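Long-range contact in ThiS/MoaD family protein (Amycolatopsis orientalis, PDB 4N6E), which probably serves as a small ubiquitin-like sulphur carrier that delivers sulphur to the thiosugar synthase BexX: residues 58-63 and 77-82. Numbering follows the deposited sequence.
Sequences VYVNDE and DGDTLT
Tyr59 and Thr82 are joined by backbone bonds in both directions at one end of this antiparallel ladder. Tyr59 N donates to Thr82 O at 2.9 Å, and Thr82 N returns a bond to Tyr59 O. The tyrosine and threonine side chains share one face of the sheet, their CB atoms 4.3 Å apart, while the ring turns an edge to Thr82 O and makes a cation-pi contact with a basic side chain of the partner protein's chain.

Where strand 56-60 gives way to a type I' turn from Val60 to Glu63, Asn61 carries the ladder on. Its backbone N reaches Thr80 O at 2.8 Å, and its side-chain OD1 takes the place its own backbone carbonyl would fill in a regular ladder. With CG beside the backbone N (chi1 -48°), OD1 accepts a nearly straight bond from Thr80 N at 2.8 Å, and ND2 gives one to Asp79 OD1, also at 2.8 Å. That last bond leaves in the amide plane but arrives from above the carboxylate, the two planes lying 78° apart. Asp79 OD2 is taken by Lys76 N, so the carboxylate bridges the turn and its own loop; an alanine here would probably leave Asn61 ND2 and Lys76 N without these acceptors and the amide less firmly fixed.

On the other face Leu81 packs against two valines, its CD2 3.8 Å from Val58 CG1 and its CD1 more loosely on Val60 CG2.

The ladder joins strands 56-60 and 80-88 of the ubiquitin-like mixed sheet. Leu81 pairs on its far side with strand 3-6, while Val58 bonds to Val65 beyond the turn, next to the short strand 63-64, outermost in this chain's sheet.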
# COMPACT_ATOMS: atom_id res chain seq x y z
N VAL B 58 14.17 27.11 32.42
CA VAL B 58 13.94 28.48 32.85
C VAL B 58 15.08 29.38 32.41
O VAL B 58 16.24 29.06 32.62
CB VAL B 58 13.81 28.58 34.38
CG1 VAL B 58 13.71 30.03 34.81
CG2 VAL B 58 12.61 27.77 34.86
N TYR B 59 14.74 30.51 31.80
CA TYR B 59 15.73 31.48 31.36
C TYR B 59 15.58 32.80 32.13
O TYR B 59 14.45 33.21 32.46
CB TYR B 59 15.60 31.72 29.86
CG TYR B 59 15.79 30.45 29.08
CD1 TYR B 59 14.73 29.56 28.89
CD2 TYR B 59 17.03 30.11 28.56
CE1 TYR B 59 14.90 28.38 28.19
CE2 TYR B 59 17.22 28.94 27.86
CZ TYR B 59 16.15 28.07 27.68
OH TYR B 59 16.33 26.91 26.98
N VAL B 60 16.73 33.42 32.43
CA VAL B 60 16.80 34.80 32.93
C VAL B 60 17.41 35.68 31.83
O VAL B 60 18.53 35.43 31.38
CB VAL B 60 17.65 34.89 34.22
CG1 VAL B 60 17.86 36.33 34.64
CG2 VAL B 60 16.97 34.10 35.33
N ASN B 61 16.66 36.71 31.40
CA ASN B 61 16.98 37.49 30.18
C ASN B 61 17.65 36.62 29.11
O ASN B 61 18.75 36.92 28.66
CB ASN B 61 17.87 38.70 30.50
CG ASN B 61 17.36 39.52 31.68
OD1 ASN B 61 16.20 39.92 31.73
ND2 ASN B 61 18.24 39.76 32.65
N ASP B 62 16.98 35.52 28.75
CA ASP B 62 17.42 34.59 27.70
C ASP B 62 18.69 33.74 28.01
O ASP B 62 19.26 33.12 27.11
CB ASP B 62 17.56 35.31 26.33
CG ASP B 62 16.20 35.67 25.68
OD1 ASP B 62 15.14 35.13 26.09
OD2 ASP B 62 16.21 36.48 24.73
N GLU B 63 19.11 33.67 29.27
CA GLU B 63 20.22 32.80 29.66
C GLU B 63 19.71 31.61 30.46
O GLU B 63 19.04 31.79 31.47
CB GLU B 63 21.25 33.56 30.51
CG GLU B 63 22.18 34.49 29.75
CD GLU B 63 23.25 35.13 30.65
OE1 GLU B 63 23.88 34.39 31.45
OE2 GLU B 63 23.46 36.37 30.56
N ASP B 77 16.16 43.18 39.75
CA ASP B 77 14.88 43.84 39.49
C ASP B 77 14.86 44.39 38.07
O ASP B 77 15.74 45.15 37.69
CB ASP B 77 14.65 44.99 40.47
CG ASP B 77 13.26 45.58 40.34
OD1 ASP B 77 12.32 45.02 40.94
OD2 ASP B 77 13.11 46.59 39.61
N GLY B 78 13.83 44.03 37.31
CA GLY B 78 13.74 44.39 35.89
C GLY B 78 14.09 43.25 34.94
O GLY B 78 13.93 43.37 33.73
N ASP B 79 14.59 42.14 35.51
CA ASP B 79 14.90 40.94 34.73
C ASP B 79 13.61 40.30 34.21
O ASP B 79 12.55 40.42 34.83
CB ASP B 79 15.66 39.91 35.59
CG ASP B 79 17.15 40.24 35.75
OD1 ASP B 79 17.68 41.10 35.03
OD2 ASP B 79 17.80 39.60 36.61
N THR B 80 13.70 39.65 33.05
CA THR B 80 12.61 38.83 32.51
C THR B 80 12.93 37.35 32.74
O THR B 80 14.04 36.91 32.47
CB THR B 80 12.41 39.06 31.00
OG1 THR B 80 12.06 40.43 30.77
CG2 THR B 80 11.29 38.16 30.45
N LEU B 81 11.94 36.60 33.22
CA LEU B 81 12.12 35.19 33.51
C LEU B 81 11.14 34.34 32.67
O LEU B 81 9.92 34.42 32.86
CB LEU B 81 11.92 34.94 35.01
CG LEU B 81 12.31 33.55 35.54
CD1 LEU B 81 13.08 33.66 36.85
CD2 LEU B 81 11.11 32.63 35.72
N THR B 82 11.69 33.55 31.75
CA THR B 82 10.88 32.75 30.84
C THR B 82 10.85 31.29 31.25
O THR B 82 11.88 30.71 31.55
CB THR B 82 11.42 32.80 29.41
OG1 THR B 82 11.72 34.15 29.05
CG2 THR B 82 10.40 32.24 28.44